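Local coordinates for protein carboxypeptidase D (Drosophila melanogaster, PDB 3MN8) that removes C-terminal arginine or lysine from peptides and proteins as a zinc-dependent carboxypeptidase of the M14 family, processing growth factors, peptide hormones and neuropeptides, at residues E32-Q37 against A115-G120; G52-Y57 against A61-L66; E362-R367 against Y374-T379. All coordinates share one frame; numbering follows the deposited sequence.

Contact 1: residues E32-Q37 against A115-G120; sequences ESFLQQ and AQYLLG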
# COMPACT_ATOMS: atom_id res chain seq x y z
N GLU A 32 20.03 -2.28 13.43
CA GLU A 32 18.93 -3.23 13.37
C GLU A 32 18.78 -3.99 14.70
O GLU A 32 18.57 -5.21 14.71
CB GLU A 32 19.18 -4.25 12.25
CG GLU A 32 19.23 -3.68 10.85
CD GLU A 32 19.54 -4.75 9.81
OE1 GLU A 32 18.58 -5.27 9.20
OE2 GLU A 32 20.74 -5.07 9.62
N SER A 33 18.88 -3.26 15.81
CA SER A 33 18.83 -3.88 17.13
C SER A 33 17.49 -4.58 17.38
O SER A 33 17.42 -5.56 18.14
CB SER A 33 19.09 -2.83 18.21
OG SER A 33 18.04 -1.89 18.28
N PHE A 34 16.45 -4.07 16.74
CA PHE A 34 15.10 -4.60 16.92
C PHE A 34 15.00 -6.11 16.70
O PHE A 34 13.94 -6.69 16.88
CB PHE A 34 14.07 -3.84 16.05
CG PHE A 34 14.45 -3.71 14.58
CD1 PHE A 34 14.17 -4.73 13.68
CD2 PHE A 34 15.03 -2.55 14.10
CE1 PHE A 34 14.49 -4.60 12.33
CE2 PHE A 34 15.36 -2.41 12.74
CZ PHE A 34 15.09 -3.43 11.87
N LEU A 35 16.12 -6.74 16.35
CA LEU A 35 16.15 -8.18 16.11
C LEU A 35 16.64 -8.99 17.32
O LEU A 35 16.55 -10.21 17.33
CB LEU A 35 17.05 -8.49 14.92
CG LEU A 35 16.89 -7.58 13.70
CD1 LEU A 35 18.07 -7.79 12.74
CD2 LEU A 35 15.55 -7.81 13.00
N GLN A 36 17.15 -8.31 18.34
CA GLN A 36 17.86 -8.98 19.43
C GLN A 36 16.93 -9.72 20.39
O GLN A 36 17.35 -10.14 21.47
CB GLN A 36 18.69 -7.95 20.21
CG GLN A 36 19.69 -8.53 21.19
CD GLN A 36 21.02 -8.84 20.55
OE1 GLN A 36 22.02 -9.07 21.24
NE2 GLN A 36 21.04 -8.84 19.22
N GLN A 37 15.68 -9.89 19.99
CA GLN A 37 14.64 -10.36 20.90
C GLN A 37 13.38 -10.72 20.12
O GLN A 37 12.34 -10.05 20.25
CB GLN A 37 14.34 -9.27 21.93
CG GLN A 37 14.18 -7.85 21.33
CD GLN A 37 12.72 -7.43 21.17
OE1 GLN A 37 12.09 -7.73 20.16
NE2 GLN A 37 12.19 -6.71 22.16
N ALA A 115 9.21 0.41 10.69
CA ALA A 115 9.07 1.65 11.45
C ALA A 115 10.36 1.99 12.17
O ALA A 115 10.96 3.04 11.94
CB ALA A 115 7.93 1.51 12.46
N GLN A 116 10.78 1.09 13.06
CA GLN A 116 12.03 1.27 13.78
C GLN A 116 13.20 1.45 12.83
O GLN A 116 13.99 2.39 12.98
CB GLN A 116 12.26 0.06 14.67
CG GLN A 116 11.20 -0.13 15.76
CD GLN A 116 11.34 -1.49 16.46
OE1 GLN A 116 12.12 -1.65 17.41
NE2 GLN A 116 10.59 -2.47 15.98
N TYR A 117 13.31 0.55 11.85
CA TYR A 117 14.39 0.57 10.87
C TYR A 117 14.56 1.92 10.19
O TYR A 117 15.62 2.53 10.21
CB TYR A 117 14.17 -0.51 9.82
CG TYR A 117 15.29 -0.61 8.81
CD1 TYR A 117 16.44 -1.33 9.09
CD2 TYR A 117 15.20 0.03 7.58
CE1 TYR A 117 17.48 -1.41 8.18
CE2 TYR A 117 16.24 -0.05 6.65
CZ TYR A 117 17.37 -0.77 6.96
OH TYR A 117 18.41 -0.85 6.06
N LEU A 118 13.49 2.40 9.57
CA LEU A 118 13.51 3.69 8.91
C LEU A 118 13.93 4.80 9.85
O LEU A 118 14.86 5.54 9.57
CB LEU A 118 12.14 4.01 8.31
CG LEU A 118 11.86 3.24 7.03
CD1 LEU A 118 10.46 3.53 6.52
CD2 LEU A 118 12.92 3.56 5.99
N LEU A 119 13.24 4.92 10.97
CA LEU A 119 13.52 6.01 11.89
C LEU A 119 14.95 5.98 12.39
O LEU A 119 15.68 6.96 12.26
CB LEU A 119 12.54 6.02 13.05
CG LEU A 119 11.20 6.65 12.68
CD1 LEU A 119 10.20 6.49 13.83
CD2 LEU A 119 11.42 8.12 12.30
N GLY A 120 15.35 4.85 12.96
CA GLY A 120 16.66 4.72 13.59
C GLY A 120 17.84 4.70 12.62
O GLY A 120 18.99 4.74 13.05
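Glu32 and Phe34, on the N-terminal lead-in of the chain, press against Gln116 and Tyr117 of helix 106-121, a helix of the α/β catalytic domain characteristic of M14 metallocarboxypeptidases. The contact illustrates how a segment with little regular structure can be seated on a folded domain mainly by one aromatic side chain, here with an acid beside it.

Glu32 comes first. Its side chain runs beside that of Tyr117 and points the same way, so that the aliphatic CG meets the edge of the phenol ring, 3.9 Å from Tyr117 CE1. The carboxylate plane is turned 71° from the ring. Beyond this touch the acid looks to helix 317-333, where OE1 accepts a hydrogen bond from Trp321 NE1 and forms a salt bridge with Lys325. Two partners on one oxygen would hold the carboxylate in place and probably stabilise its negative charge.

The chain then makes a short 3-10 turn over residues 33-35, which brings Phe34 round to the helix. With chi1 at 51°, its CG lies between the backbone N and the carbonyl carbon, and the ring is directed at Gln116 and Tyr117. There CE2 rests 3.6 Å from Tyr117 CA, while CZ reaches the edge of the Tyr117 ring near CD1. Trp321 meets Phe34 edge-to-face, and Tyr113 also packs on it, so the buried phenyl group sits in an aromatic cluster contributed by two helices. Tyr117 OH, at the far end of its ring, is hydrogen-bonded to Glu30.

Gln116 completes the contact. It slides past Phe34 in the opposite direction, its NE2 hydrogen-bonded to the backbone O of Val112, and its amide plane is inclined 50° to the phenyl ring, with OE1 3.2 Å from Phe34 CB.

Contact 2: residues G52-Y57 against A61-L66; sequences GLEKAY and AKVHFL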
# COMPACT_ATOMS: atom_id res chain seq x y z
N GLY A 52 6.48 5.74 21.66
CA GLY A 52 7.89 5.95 21.95
C GLY A 52 8.60 6.60 20.78
O GLY A 52 9.41 7.52 20.93
N LEU A 53 8.29 6.09 19.59
CA LEU A 53 8.86 6.62 18.37
C LEU A 53 8.49 8.08 18.19
O LEU A 53 9.29 8.88 17.72
CB LEU A 53 8.34 5.80 17.19
CG LEU A 53 9.25 4.65 16.73
CD1 LEU A 53 10.16 4.08 17.81
CD2 LEU A 53 8.47 3.55 16.04
N GLU A 54 7.27 8.42 18.59
CA GLU A 54 6.75 9.77 18.40
C GLU A 54 7.52 10.77 19.25
O GLU A 54 7.82 11.89 18.80
CB GLU A 54 5.26 9.81 18.74
CG GLU A 54 4.52 10.98 18.13
CD GLU A 54 3.01 10.83 18.23
OE1 GLU A 54 2.30 11.70 17.68
OE2 GLU A 54 2.54 9.85 18.85
N LYS A 55 7.86 10.36 20.46
CA LYS A 55 8.65 11.20 21.35
C LYS A 55 10.15 11.05 21.07
O LYS A 55 10.91 12.02 21.09
CB LYS A 55 8.33 10.92 22.82
CG LYS A 55 8.34 9.47 23.23
CD LYS A 55 8.08 9.35 24.73
CE LYS A 55 9.18 10.02 25.55
NZ LYS A 55 9.03 9.85 27.04
N ALA A 56 10.57 9.82 20.79
CA ALA A 56 11.93 9.60 20.34
C ALA A 56 12.24 10.45 19.09
O ALA A 56 13.34 10.99 18.96
CB ALA A 56 12.16 8.11 20.05
N TYR A 57 11.26 10.57 18.19
CA TYR A 57 11.48 11.27 16.93
C TYR A 57 10.39 12.30 16.67
O TYR A 57 9.57 12.11 15.80
CB TYR A 57 11.50 10.27 15.77
CG TYR A 57 12.56 9.20 15.91
CD1 TYR A 57 12.28 8.00 16.58
CD2 TYR A 57 13.83 9.37 15.36
CE1 TYR A 57 13.25 7.00 16.70
CE2 TYR A 57 14.80 8.38 15.47
CZ TYR A 57 14.51 7.19 16.14
OH TYR A 57 15.48 6.21 16.26
N ALA A 61 8.10 11.19 13.29
CA ALA A 61 7.14 10.14 13.61
C ALA A 61 5.91 10.74 14.25
O ALA A 61 6.02 11.53 15.20
CB ALA A 61 7.76 9.10 14.52
N LYS A 62 4.74 10.37 13.72
CA LYS A 62 3.45 10.82 14.23
C LYS A 62 2.43 9.70 14.19
O LYS A 62 2.34 8.98 13.21
CB LYS A 62 2.94 12.01 13.41
CG LYS A 62 1.59 12.54 13.87
CD LYS A 62 1.24 13.82 13.13
CE LYS A 62 -0.15 14.30 13.48
NZ LYS A 62 -0.34 14.42 14.95
N VAL A 63 1.67 9.55 15.28
CA VAL A 63 0.66 8.51 15.36
C VAL A 63 -0.70 9.04 14.96
O VAL A 63 -1.10 10.12 15.38
CB VAL A 63 0.54 7.93 16.76
CG1 VAL A 63 -0.68 7.05 16.86
CG2 VAL A 63 1.81 7.16 17.14
N HIS A 64 -1.40 8.25 14.16
CA HIS A 64 -2.74 8.58 13.69
C HIS A 64 -3.74 7.52 14.12
O HIS A 64 -3.49 6.32 13.98
CB HIS A 64 -2.72 8.68 12.17
CG HIS A 64 -1.76 9.71 11.66
ND1 HIS A 64 -2.13 11.02 11.47
CD2 HIS A 64 -0.45 9.63 11.35
CE1 HIS A 64 -1.09 11.71 11.04
NE2 HIS A 64 -0.05 10.88 10.95
N PHE A 65 -4.86 7.99 14.67
CA PHE A 65 -5.97 7.12 15.07
C PHE A 65 -6.96 7.01 13.91
O PHE A 65 -7.44 8.03 13.41
CB PHE A 65 -6.65 7.71 16.31
CG PHE A 65 -7.97 7.07 16.67
CD1 PHE A 65 -9.16 7.57 16.18
CD2 PHE A 65 -8.01 5.98 17.51
CE1 PHE A 65 -10.37 6.99 16.51
CE2 PHE A 65 -9.21 5.39 17.86
CZ PHE A 65 -10.39 5.90 17.35
N LEU A 66 -7.23 5.79 13.48
CA LEU A 66 -8.11 5.54 12.34
C LEU A 66 -9.47 5.09 12.83
O LEU A 66 -10.50 5.34 12.19
CB LEU A 66 -7.52 4.46 11.44
CG LEU A 66 -6.07 4.66 10.99
CD1 LEU A 66 -5.70 3.62 9.96
CD2 LEU A 66 -5.88 6.03 10.40
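The methyl group of Ala61 packs against Leu53 O and Tyr57 CB where helix 43-56 ends and strand 61-68 begins, a tight helix-to-strand connection in the α/β catalytic domain. It is a worked example of a chain reversal fastened by backbone and side chain together: the short helix and strand axes run 144° apart and approach to 6.8 Å.

Two hydrogen bonds cross the connection. Tyr57, the first residue to leave helical geometry, offers its carbonyl to the strand, and Ala61 N donates to Tyr57 O over 3.1 Å. The second bond is weak but straight, from Val63 N to Glu54 OE1 at 3.3 Å and 173°. An extended side chain makes it possible: Glu54 has CG anti to its backbone N (chi1 -159°) and stretches along the start of the strand, CG beside Ala61 O and the carboxylate beside Val63.

Further van der Waals contact comes from Val63, which crosses Glu54 at about a right angle and brings CG2 to 3.3 Å from Glu54 OE2. Among the charges, Lys62 NZ lies 4.7 Å from Glu54 OE1, a distance at which attraction would be modest.

On its apolar side, Leu53, Tyr57 and Ala61 rest on Leu119 of helix 106-121; the strand pairs with strand 74-80, forming one border of the eight-stranded sheet.

Contact 3: residues E362-R367 against Y374-T379; sequences EEKPMR and YWRLLT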
# COMPACT_ATOMS: atom_id res chain seq x y z
N GLU A 362 -6.78 6.25 -20.29
CA GLU A 362 -7.81 7.24 -20.01
C GLU A 362 -8.93 6.70 -19.13
O GLU A 362 -9.76 7.46 -18.63
CB GLU A 362 -8.38 7.79 -21.32
CG GLU A 362 -7.72 9.07 -21.81
CD GLU A 362 -7.27 8.99 -23.26
OE1 GLU A 362 -7.00 7.87 -23.75
OE2 GLU A 362 -7.17 10.07 -23.90
N GLU A 363 -8.97 5.39 -18.95
CA GLU A 363 -9.97 4.79 -18.08
C GLU A 363 -9.59 4.96 -16.60
O GLU A 363 -10.44 4.89 -15.71
CB GLU A 363 -10.21 3.32 -18.44
CG GLU A 363 -11.01 3.13 -19.72
CD GLU A 363 -11.27 1.68 -20.06
OE1 GLU A 363 -10.29 0.92 -20.19
OE2 GLU A 363 -12.45 1.30 -20.19
N LYS A 364 -8.31 5.19 -16.35
CA LYS A 364 -7.86 5.48 -14.99
C LYS A 364 -7.21 6.85 -14.89
O LYS A 364 -5.99 6.96 -14.86
CB LYS A 364 -6.88 4.41 -14.51
CG LYS A 364 -6.43 4.60 -13.07
CD LYS A 364 -7.62 4.75 -12.15
CE LYS A 364 -7.27 4.60 -10.68
NZ LYS A 364 -8.41 5.08 -9.86
N PRO A 365 -8.03 7.91 -14.85
CA PRO A 365 -7.55 9.27 -14.62
C PRO A 365 -7.10 9.44 -13.18
O PRO A 365 -7.55 8.72 -12.29
CB PRO A 365 -8.80 10.13 -14.86
CG PRO A 365 -9.89 9.20 -15.27
CD PRO A 365 -9.50 7.83 -14.86
N MET A 366 -6.21 10.40 -12.95
CA MET A 366 -5.83 10.77 -11.60
C MET A 366 -6.63 11.98 -11.23
O MET A 366 -6.81 12.86 -12.06
CB MET A 366 -4.35 11.12 -11.52
CG MET A 366 -3.40 9.94 -11.66
SD MET A 366 -3.66 8.70 -10.39
CE MET A 366 -4.48 7.41 -11.34
N ARG A 367 -7.12 12.02 -10.00
CA ARG A 367 -7.88 13.16 -9.51
C ARG A 367 -6.97 14.02 -8.65
O ARG A 367 -6.39 13.54 -7.67
CB ARG A 367 -9.09 12.65 -8.72
CG ARG A 367 -9.95 13.71 -8.11
CD ARG A 367 -9.64 13.81 -6.63
NE ARG A 367 -10.87 13.93 -5.87
CZ ARG A 367 -11.36 13.04 -5.01
NH1 ARG A 367 -10.73 11.91 -4.72
NH2 ARG A 367 -12.51 13.33 -4.41
N TYR A 374 -0.97 15.85 -8.53
CA TYR A 374 -1.23 14.51 -9.02
C TYR A 374 0.11 13.80 -9.21
O TYR A 374 1.13 14.43 -9.49
CB TYR A 374 -1.98 14.53 -10.35
CG TYR A 374 -1.08 14.86 -11.51
CD1 TYR A 374 -0.90 16.18 -11.93
CD2 TYR A 374 -0.38 13.85 -12.18
CE1 TYR A 374 -0.04 16.48 -12.99
CE2 TYR A 374 0.47 14.14 -13.23
CZ TYR A 374 0.64 15.45 -13.63
OH TYR A 374 1.48 15.73 -14.68
N TRP A 375 0.09 12.49 -9.02
CA TRP A 375 1.23 11.66 -9.31
C TRP A 375 0.71 10.56 -10.20
O TRP A 375 -0.25 9.87 -9.83
CB TRP A 375 1.78 11.01 -8.04
CG TRP A 375 2.10 11.97 -6.96
CD1 TRP A 375 3.35 12.40 -6.57
CD2 TRP A 375 1.17 12.62 -6.09
NE1 TRP A 375 3.24 13.28 -5.52
CE2 TRP A 375 1.91 13.44 -5.21
CE3 TRP A 375 -0.23 12.60 -5.97
CZ2 TRP A 375 1.31 14.23 -4.24
CZ3 TRP A 375 -0.83 13.39 -5.02
CH2 TRP A 375 -0.06 14.19 -4.17
N ARG A 376 1.31 10.38 -11.37
CA ARG A 376 0.87 9.32 -12.26
C ARG A 376 2.00 8.33 -12.47
O ARG A 376 2.98 8.60 -13.18
CB ARG A 376 0.36 9.87 -13.59
CG ARG A 376 -0.06 8.82 -14.61
CD ARG A 376 -1.26 8.01 -14.14
NE ARG A 376 -1.62 6.97 -15.11
CZ ARG A 376 -2.56 6.05 -14.91
NH1 ARG A 376 -3.25 6.01 -13.78
NH2 ARG A 376 -2.82 5.16 -15.86
N LEU A 377 1.86 7.19 -11.82
CA LEU A 377 2.88 6.17 -11.91
C LEU A 377 2.93 5.67 -13.33
O LEU A 377 1.90 5.36 -13.92
CB LEU A 377 2.56 5.02 -10.96
CG LEU A 377 2.40 5.39 -9.49
CD1 LEU A 377 2.33 4.13 -8.65
CD2 LEU A 377 3.54 6.29 -9.04
N LEU A 378 4.13 5.56 -13.89
CA LEU A 378 4.25 5.10 -15.26
C LEU A 378 5.43 4.16 -15.47
O LEU A 378 6.48 4.28 -14.87
CB LEU A 378 4.31 6.30 -16.23
CG LEU A 378 3.05 7.14 -16.46
CD1 LEU A 378 3.36 8.40 -17.23
CD2 LEU A 378 1.97 6.36 -17.19
N THR A 379 5.21 3.19 -16.34
CA THR A 379 6.26 2.37 -16.88
C THR A 379 7.09 3.28 -17.78
O THR A 379 6.57 4.27 -18.29
CB THR A 379 5.63 1.27 -17.72
OG1 THR A 379 5.02 0.32 -16.83
CG2 THR A 379 6.65 0.56 -18.61
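Bent at chi2 and chi3, the side chain of Met366 crosses that of Arg376 at about a right angle where the transthyretin-like domain meets the catalytic domain. The two residues come from strand 366-367 and strand 373-376, which belong to different sheets of the transthyretin-like domain, and they exemplify how a bent thioether side chain can lie across an arginine.

Met366 points its CB toward the strand 373-376, where it packs 4.3 Å from Tyr374 CB. The bend at chi2 (-60°) lays CG and SD beside Trp375 O, with SD 3.6 Å away. The methyl group CE finishes at the edge of the Arg376 guanidinium, near its plane, and CG lies 3.8 Å from Arg376 CD.

Arg376 reaches back from its strand with a bend at chi2, bringing its planar end under the backbone of Lys364, whose O sits over one face of the guanidinium without a hydrogen bond. The side chains of Lys364 and Arg376 slant across one another, and the lysine directs its ammonium group to the carbonyls of Tyr294 and Ser297 and to a cation-pi contact with the Tyr294 ring.

Chemically, the buried arginine is answered by Asp244, which forms a salt bridge with NH2. That pairing would be expected to offset the cost of burying the charge, and it spans the transthyretin-like and catalytic domains.

Contacts 1 and 2 belong to one corner of the catalytic domain, their centres 15 Å apart, and helix 106-121, which carries one side of contact 1, packs against contact 2. Leu119, in the segment 115-120, brings CD1 to 3.6 Å from both Leu53 CG and Ala61 CB of contact 2, and Gly120 CA lies 3.3 Å from Tyr57 OH. Along the chain, contact 2 falls between the two segments of contact 1. Contact 3 belongs to the transthyretin-like domain, its centre 35 Å from that of contact 1 and 31 Å from that of contact 2. All three stand away from the zinc site of His101, Glu104 and His217, where (2-guanidinoethylmercapto)succinic acid is bound.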